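Long-range contact in cytosol aminopeptidase (Coxiella burnetii, PDB 3IJ3), which probably removes amino acids from the N-termini of peptides as a manganese-dependent metalloaminopeptidase of the M17 family: residues 161-173 and 278-290. Sequence-based numbering, arbitrary orientation.
Sequences KRVTDWLTTIYLI and AHALGLARMIMLQ. With SO4 (sulfate ion), chain H.
One guanidinium nitrogen, Arg-285 NH1, grips two consecutive threonines of the facing helix, showing how a near-antiparallel helix pair (162°) can be fastened by polar knobs-into-holes packing. Arg-285 runs extended from CG to NE and slots among Asp-165, Thr-168, Thr-169 and Leu-172; its NH1 donates almost straight to Thr-168 OG1 (2.7 Å, 165°) and, more bent, to Thr-169 OG1 (2.9 Å), both near the guanidinium plane. Each threonine hydroxyl in turn donates to a carbonyl one turn back, Thr-164 O or Asp-165 O, which fixes its rotation. Thr-169 is the reciprocal knob, its CG2 lying 3.3 Å from Gly-282 O. Deeper in, Met-286, bent at chi2 and chi3, lays SD over the six-membered ring of Trp-166 (Met-aromatic) and CE over the five-membered ring (CH-pi). Helix 157-178 packs on helix 275-289 of the catalytic domain, while helices 123-135 and 470-481 also touch Trp-166. Beside Lys-161, a sulfate, probably from the crystallisation liquor, accepts from Gln-290 NE2; Arg-162, next to it, forms a salt bridge through NH2 with Glu-478. Asp-165 OD2 takes Lys-161 NZ on its syn lone pair (2.6 Å, a salt bridge) and Gln-290 NE2 on its anti lone pair (2.8 Å).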
ATOM      1  N   LYS A 161      41.344  -6.628  33.930  1.00 11.02           N
ATOM      2  CA  LYS A 161      40.568  -5.409  34.134  1.00 12.28           C
ATOM      3  C   LYS A 161      39.987  -4.876  32.812  1.00 10.99           C
ATOM      4  O   LYS A 161      38.798  -4.551  32.719  1.00  8.98           O
ATOM      5  CB  LYS A 161      41.404  -4.307  34.794  1.00 12.77           C
ATOM      6  CG  LYS A 161      40.560  -3.063  35.203  1.00 16.27           C
ATOM      7  CD  LYS A 161      41.396  -1.869  35.595  1.00 21.23           C
ATOM      8  CE  LYS A 161      40.556  -0.784  36.245  1.00 24.30           C
ATOM      9  NZ  LYS A 161      39.294  -0.472  35.544  1.00 19.69           N
ATOM     10  N   ARG A 162      40.828  -4.759  31.793  1.00 12.11           N
ATOM     11  CA  ARG A 162      40.356  -4.210  30.521  1.00 12.38           C
ATOM     12  C   ARG A 162      39.280  -5.087  29.892  1.00 10.62           C
ATOM     13  O   ARG A 162      38.267  -4.578  29.396  1.00  9.54           O
ATOM     14  CB  ARG A 162      41.511  -4.074  29.558  1.00 15.14           C
ATOM     15  CG  ARG A 162      41.169  -3.351  28.281  1.00 22.24           C
ATOM     16  CD  ARG A 162      41.018  -1.881  28.465  1.00 29.69           C
ATOM     17  NE  ARG A 162      42.263  -1.267  28.942  1.00 36.22           N
ATOM     18  CZ  ARG A 162      42.522   0.037  28.891  1.00 39.47           C
ATOM     19  NH1 ARG A 162      43.679   0.498  29.355  1.00 42.05           N
ATOM     20  NH2 ARG A 162      41.645   0.881  28.354  1.00 38.36           N
ATOM     21  N   VAL A 163      39.494  -6.397  29.871  1.00  8.83           N
ATOM     22  CA  VAL A 163      38.500  -7.293  29.291  1.00 10.14           C
ATOM     23  C   VAL A 163      37.184  -7.289  30.108  1.00 10.11           C
ATOM     24  O   VAL A 163      36.092  -7.247  29.533  1.00 10.10           O
ATOM     25  CB  VAL A 163      39.062  -8.730  29.111  1.00 11.26           C
ATOM     26  CG1 VAL A 163      37.933  -9.698  28.776  1.00  8.75           C
ATOM     27  CG2 VAL A 163      40.162  -8.734  28.044  1.00 11.13           C
ATOM     28  N   THR A 164      37.307  -7.295  31.433  0.60 10.19           N
ATOM     29  CA  THR A 164      36.132  -7.299  32.301  0.60 10.81           C
ATOM     30  C   THR A 164      35.337  -6.004  32.159  0.60 10.07           C
ATOM     31  O   THR A 164      34.113  -6.037  32.027  0.60  9.80           O
ATOM     32  CB  THR A 164      36.502  -7.515  33.780  0.60 11.48           C
ATOM     33  OG1 THR A 164      37.188  -8.760  33.922  0.60 12.56           O
ATOM     34  CG2 THR A 164      35.237  -7.535  34.655  0.60 11.29           C
ATOM     35  N   ASP A 165      36.049  -4.880  32.159  1.00  8.54           N
ATOM     36  CA  ASP A 165      35.444  -3.549  32.026  1.00  9.26           C
ATOM     37  C   ASP A 165      34.625  -3.517  30.716  1.00  8.32           C
ATOM     38  O   ASP A 165      33.463  -3.090  30.709  1.00  8.97           O
ATOM     39  CB  ASP A 165      36.494  -2.415  31.991  1.00  9.04           C
ATOM     40  CG  ASP A 165      37.095  -2.080  33.360  1.00 10.98           C
ATOM     41  OD1 ASP A 165      36.630  -2.619  34.384  1.00 10.03           O
ATOM     42  OD2 ASP A 165      38.033  -1.252  33.403  1.00 12.28           O
ATOM     43  N   TRP A 166      35.226  -3.965  29.612  1.00  7.39           N
ATOM     44  CA  TRP A 166      34.506  -3.974  28.344  1.00  7.19           C
ATOM     45  C   TRP A 166      33.338  -4.951  28.308  1.00  7.94           C
ATOM     46  O   TRP A 166      32.276  -4.603  27.809  1.00  7.47           O
ATOM     47  CB  TRP A 166      35.430  -4.228  27.131  1.00  8.29           C
ATOM     48  CG  TRP A 166      36.060  -2.988  26.616  1.00  7.86           C
ATOM     49  CD1 TRP A 166      37.381  -2.675  26.611  1.00 13.06           C
ATOM     50  CD2 TRP A 166      35.376  -1.864  26.044  1.00  9.04           C
ATOM     51  NE1 TRP A 166      37.570  -1.428  26.064  1.00 12.11           N
ATOM     52  CE2 TRP A 166      36.351  -0.913  25.705  1.00  9.77           C
ATOM     53  CE3 TRP A 166      34.037  -1.579  25.783  1.00 11.31           C
ATOM     54  CZ2 TRP A 166      36.025   0.310  25.124  1.00 12.30           C
ATOM     55  CZ3 TRP A 166      33.706  -0.364  25.213  1.00 10.36           C
ATOM     56  CH2 TRP A 166      34.699   0.564  24.883  1.00 11.97           C
ATOM     57  N   LEU A 167      33.542  -6.164  28.813  1.00  8.10           N
ATOM     58  CA  LEU A 167      32.507  -7.181  28.771  1.00  9.51           C
ATOM     59  C   LEU A 167      31.294  -6.757  29.576  1.00  9.06           C
ATOM     60  O   LEU A 167      30.159  -6.831  29.089  1.00  8.70           O
ATOM     61  CB  LEU A 167      33.033  -8.510  29.303  1.00 11.52           C
ATOM     62  CG  LEU A 167      31.990  -9.642  29.312  1.00 16.55           C
ATOM     63  CD1 LEU A 167      32.289 -10.643  28.264  1.00 19.32           C
ATOM     64  CD2 LEU A 167      32.014 -10.344  30.661  1.00 24.58           C
ATOM     65  N   THR A 168      31.527  -6.284  30.807  1.00  8.72           N
ATOM     66  CA  THR A 168      30.436  -5.863  31.663  1.00  9.43           C
ATOM     67  C   THR A 168      29.696  -4.662  31.085  1.00  8.19           C
ATOM     68  O   THR A 168      28.476  -4.572  31.184  1.00  8.56           O
ATOM     69  CB  THR A 168      30.882  -5.597  33.106  1.00  9.91           C
ATOM     70  OG1 THR A 168      31.846  -4.529  33.151  1.00 10.85           O
ATOM     71  CG2 THR A 168      31.448  -6.907  33.737  1.00 11.91           C
ATOM     72  N   THR A 169      30.427  -3.766  30.432  1.00  8.28           N
ATOM     73  CA  THR A 169      29.808  -2.578  29.830  1.00  6.82           C
ATOM     74  C   THR A 169      28.979  -2.986  28.598  1.00  6.38           C
ATOM     75  O   THR A 169      27.865  -2.507  28.409  1.00  7.40           O
ATOM     76  CB  THR A 169      30.885  -1.560  29.441  1.00  7.21           C
ATOM     77  OG1 THR A 169      31.570  -1.115  30.642  1.00 10.61           O
ATOM     78  CG2 THR A 169      30.268  -0.381  28.709  1.00  8.79           C
ATOM     79  N   ILE A 170      29.522  -3.863  27.759  1.00  6.93           N
ATOM     80  CA  ILE A 170      28.771  -4.320  26.570  1.00  7.07           C
ATOM     81  C   ILE A 170      27.546  -5.132  27.002  1.00  6.43           C
ATOM     82  O   ILE A 170      26.482  -4.994  26.389  1.00  7.06           O
ATOM     83  CB  ILE A 170      29.670  -5.065  25.565  1.00  6.72           C
ATOM     84  CG1 ILE A 170      30.715  -4.083  24.998  1.00  6.97           C
ATOM     85  CG2 ILE A 170      28.809  -5.735  24.452  1.00  8.18           C
ATOM     86  CD1 ILE A 170      31.872  -4.743  24.260  1.00 10.60           C
ATOM     87  N   TYR A 171      27.700  -5.977  28.016  1.00  8.33           N
ATOM     88  CA  TYR A 171      26.565  -6.724  28.565  1.00  8.18           C
ATOM     89  C   TYR A 171      25.460  -5.781  29.061  1.00  8.26           C
ATOM     90  O   TYR A 171      24.251  -6.053  28.877  1.00  8.30           O
ATOM     91  CB  TYR A 171      27.009  -7.645  29.680  1.00  7.84           C
ATOM     92  CG  TYR A 171      27.505  -9.026  29.234  1.00  8.94           C
ATOM     93  CD1 TYR A 171      28.221  -9.211  28.052  1.00 11.13           C
ATOM     94  CD2 TYR A 171      27.315 -10.120  30.055  1.00 13.31           C
ATOM     95  CE1 TYR A 171      28.705 -10.498  27.686  1.00  9.54           C
ATOM     96  CE2 TYR A 171      27.785 -11.375  29.707  1.00 12.83           C
ATOM     97  CZ  TYR A 171      28.467 -11.564  28.522  1.00 11.25           C
ATOM     98  OH  TYR A 171      28.931 -12.855  28.235  1.00 12.19           O
ATOM     99  N   LEU A 172      25.857  -4.688  29.713  1.00  8.72           N
ATOM    100  CA  LEU A 172      24.899  -3.702  30.196  1.00  9.03           C
ATOM    101  C   LEU A 172      24.116  -3.110  29.014  1.00  9.21           C
ATOM    102  O   LEU A 172      22.890  -2.999  29.059  1.00  9.11           O
ATOM    103  CB  LEU A 172      25.591  -2.591  30.980  1.00  8.68           C
ATOM    104  CG  LEU A 172      24.730  -1.414  31.411  1.00  9.97           C
ATOM    105  CD1 LEU A 172      23.614  -1.896  32.363  1.00 11.02           C
ATOM    106  CD2 LEU A 172      25.634  -0.354  32.111  1.00 13.53           C
ATOM    107  N   ILE A 173      24.839  -2.695  27.966  1.00  7.36           N
ATOM    108  CA  ILE A 173      24.212  -2.122  26.766  1.00  7.88           C
ATOM    109  C   ILE A 173      23.234  -3.114  26.146  1.00  7.69           C
ATOM    110  O   ILE A 173      22.085  -2.762  25.835  1.00  6.92           O
ATOM    111  CB  ILE A 173      25.285  -1.678  25.743  1.00  7.11           C
ATOM    112  CG1 ILE A 173      26.060  -0.488  26.299  1.00  7.62           C
ATOM    113  CG2 ILE A 173      24.661  -1.287  24.391  1.00  7.66           C
ATOM    114  CD1 ILE A 173      27.292  -0.099  25.502  1.00  7.88           C
ATOM    115  N   ALA A 278      21.672   3.928  25.919  1.00 14.69           N
ATOM    116  CA  ALA A 278      22.476   2.798  26.454  1.00 13.99           C
ATOM    117  C   ALA A 278      23.950   2.965  26.093  1.00 13.89           C
ATOM    118  O   ALA A 278      24.848   2.717  26.928  1.00 14.47           O
ATOM    119  CB  ALA A 278      21.929   1.465  25.975  1.00 13.90           C
ATOM    120  N   HIS A 279      24.210   3.366  24.851  1.00 14.69           N
ATOM    121  CA  HIS A 279      25.589   3.608  24.387  1.00 14.77           C
ATOM    122  C   HIS A 279      26.257   4.730  25.152  1.00 14.89           C
ATOM    123  O   HIS A 279      27.428   4.610  25.556  1.00 14.09           O
ATOM    124  CB  HIS A 279      25.617   3.910  22.885  1.00 15.22           C
ATOM    125  CG  HIS A 279      25.571   2.687  22.039  1.00 14.83           C
ATOM    126  ND1 HIS A 279      24.455   1.867  21.960  1.00 15.01           N
ATOM    127  CD2 HIS A 279      26.514   2.120  21.263  1.00 19.01           C
ATOM    128  CE1 HIS A 279      24.726   0.855  21.156  1.00 15.31           C
ATOM    129  NE2 HIS A 279      25.968   0.982  20.726  1.00 16.86           N
ATOM    130  N   ALA A 280      25.543   5.847  25.316  1.00 14.57           N
ATOM    131  CA  ALA A 280      26.102   6.985  26.042  1.00 15.33           C
ATOM    132  C   ALA A 280      26.393   6.580  27.501  1.00 14.96           C
ATOM    133  O   ALA A 280      27.453   6.910  28.043  1.00 15.55           O
ATOM    134  CB  ALA A 280      25.156   8.194  25.963  1.00 13.85           C
ATOM    135  N   LEU A 281      25.471   5.833  28.126  1.00 15.48           N
ATOM    136  CA  LEU A 281      25.700   5.349  29.489  1.00 14.93           C
ATOM    137  C   LEU A 281      26.898   4.388  29.538  1.00 13.59           C
ATOM    138  O   LEU A 281      27.738   4.465  30.439  1.00 14.39           O
ATOM    139  CB  LEU A 281      24.440   4.649  30.031  1.00 15.33           C
ATOM    140  CG  LEU A 281      24.581   4.017  31.413  1.00 14.90           C
ATOM    141  CD1 LEU A 281      25.038   5.057  32.481  1.00 15.46           C
ATOM    142  CD2 LEU A 281      23.270   3.322  31.830  1.00 16.37           C
ATOM    143  N   GLY A 282      27.007   3.496  28.549  1.00 14.15           N
ATOM    144  CA  GLY A 282      28.124   2.532  28.524  1.00 13.82           C
ATOM    145  C   GLY A 282      29.472   3.218  28.356  1.00 13.88           C
ATOM    146  O   GLY A 282      30.437   2.894  29.074  1.00 15.31           O
ATOM    147  N   LEU A 283      29.520   4.205  27.466  1.00 14.03           N
ATOM    148  CA  LEU A 283      30.746   4.978  27.255  1.00 14.48           C
ATOM    149  C   LEU A 283      31.106   5.740  28.558  1.00 14.54           C
ATOM    150  O   LEU A 283      32.266   5.744  28.977  1.00 13.86           O
ATOM    151  CB  LEU A 283      30.619   5.924  26.067  1.00 13.86           C
ATOM    152  CG  LEU A 283      31.877   6.693  25.757  1.00 13.90           C
ATOM    153  CD1 LEU A 283      33.087   5.738  25.489  1.00 13.73           C
ATOM    154  CD2 LEU A 283      31.606   7.611  24.588  1.00 14.57           C
ATOM    155  N   ALA A 284      30.112   6.355  29.204  1.00 14.47           N
ATOM    156  CA  ALA A 284      30.322   7.015  30.490  1.00 14.09           C
ATOM    157  C   ALA A 284      30.933   6.028  31.497  1.00 14.77           C
ATOM    158  O   ALA A 284      31.870   6.359  32.232  1.00 15.09           O
ATOM    159  CB  ALA A 284      28.984   7.554  31.043  1.00 14.26           C
ATOM    160  N   ARG A 285      30.364   4.829  31.570  1.00 15.35           N
ATOM    161  CA  ARG A 285      30.871   3.803  32.474  1.00 15.91           C
ATOM    162  C   ARG A 285      32.337   3.456  32.215  1.00 15.37           C
ATOM    163  O   ARG A 285      33.124   3.350  33.169  1.00 15.18           O
ATOM    164  CB  ARG A 285      29.966   2.571  32.439  1.00 16.31           C
ATOM    165  CG  ARG A 285      30.389   1.513  33.448  1.00 15.02           C
ATOM    166  CD  ARG A 285      29.331   0.440  33.550  1.00 18.16           C
ATOM    167  NE  ARG A 285      29.672  -0.489  34.612  1.00 19.09           N
ATOM    168  CZ  ARG A 285      30.372  -1.614  34.454  1.00 21.89           C
ATOM    169  NH1 ARG A 285      30.796  -2.001  33.261  1.00 21.68           N
ATOM    170  NH2 ARG A 285      30.636  -2.364  35.514  1.00 26.00           N
ATOM    171  N   MET A 286      32.733   3.320  30.943  1.00 15.06           N
ATOM    172  CA  MET A 286      34.143   3.029  30.628  1.00 15.53           C
ATOM    173  C   MET A 286      35.064   4.175  31.043  1.00 14.64           C
ATOM    174  O   MET A 286      36.152   3.952  31.583  1.00 14.25           O
ATOM    175  CB  MET A 286      34.329   2.687  29.139  1.00 15.04           C
ATOM    176  CG  MET A 286      33.764   1.343  28.743  1.00 19.00           C
ATOM    177  SD  MET A 286      34.650  -0.005  29.516  1.00 22.92           S
ATOM    178  CE  MET A 286      36.310   0.459  29.157  1.00 16.23           C
ATOM    179  N   ILE A 287      34.615   5.404  30.817  1.00 14.03           N
ATOM    180  CA  ILE A 287      35.378   6.580  31.200  1.00 14.52           C
ATOM    181  C   ILE A 287      35.636   6.567  32.716  1.00 13.89           C
ATOM    182  O   ILE A 287      36.756   6.818  33.157  1.00 13.87           O
ATOM    183  CB  ILE A 287      34.629   7.854  30.780  1.00 14.06           C
ATOM    184  CG1 ILE A 287      34.678   8.025  29.251  1.00 15.41           C
ATOM    185  CG2 ILE A 287      35.218   9.091  31.468  1.00 17.82           C
ATOM    186  CD1 ILE A 287      33.746   9.164  28.747  1.00 15.07           C
ATOM    187  N   MET A 288      34.610   6.216  33.490  1.00 13.73           N
ATOM    188  CA  MET A 288      34.724   6.178  34.957  1.00 15.26           C
ATOM    189  C   MET A 288      35.538   4.978  35.458  1.00 15.20           C
ATOM    190  O   MET A 288      36.372   5.108  36.377  1.00 14.91           O
ATOM    191  CB  MET A 288      33.315   6.258  35.600  1.00 15.00           C
ATOM    192  CG  MET A 288      32.629   7.632  35.345  1.00 16.14           C
ATOM    193  SD  MET A 288      31.006   7.852  36.131  1.00 17.62           S
ATOM    194  CE  MET A 288      29.921   6.759  35.164  1.00 15.96           C
ATOM    195  N   LEU A 289      35.329   3.822  34.842  1.00 15.38           N
ATOM    196  CA  LEU A 289      36.091   2.615  35.185  1.00 16.24           C
ATOM    197  C   LEU A 289      37.582   2.793  34.968  1.00 17.38           C
ATOM    198  O   LEU A 289      38.398   2.293  35.743  1.00 16.10           O
ATOM    199  CB  LEU A 289      35.611   1.411  34.355  1.00 16.17           C
ATOM    200  CG  LEU A 289      34.328   0.714  34.804  1.00 16.23           C
ATOM    201  CD1 LEU A 289      33.804  -0.220  33.737  1.00 17.17           C
ATOM    202  CD2 LEU A 289      34.588  -0.028  36.126  1.00 18.76           C
ATOM    203  N   GLN A 290      37.930   3.482  33.895  1.00 17.67           N
ATOM    204  CA  GLN A 290      39.319   3.708  33.512  1.00 17.60           C
ATOM    205  C   GLN A 290      39.877   5.035  34.008  1.00 18.35           C
ATOM    206  O   GLN A 290      41.034   5.388  33.735  1.00 18.57           O
ATOM    207  CB  GLN A 290      39.416   3.620  31.995  1.00 19.29           C
ATOM    208  CG  GLN A 290      39.118   2.237  31.443  1.00 22.16           C
ATOM    209  CD  GLN A 290      40.298   1.289  31.569  1.00 28.85           C
ATOM    210  OE1 GLN A 290      41.445   1.679  31.335  1.00 32.20           O
ATOM    211  NE2 GLN A 290      40.026   0.028  31.913  1.00 30.23           N
TER
HETATM  212  S   SO4 H 465      43.729  -1.288  32.515  0.50 41.14           S
HETATM  213  O1  SO4 H 465      44.382  -2.548  32.877  0.50 35.78           O
HETATM  214  O2  SO4 H 465      43.773  -0.370  33.655  0.50 39.74           O
HETATM  215  O3  SO4 H 465      44.439  -0.671  31.404  0.50 38.06           O
HETATM  216  O4  SO4 H 465      42.344  -1.539  32.144  0.50 38.71           O
HETATM  217  O   HOH W   1      32.700  -4.446  36.181  1.00 28.20           O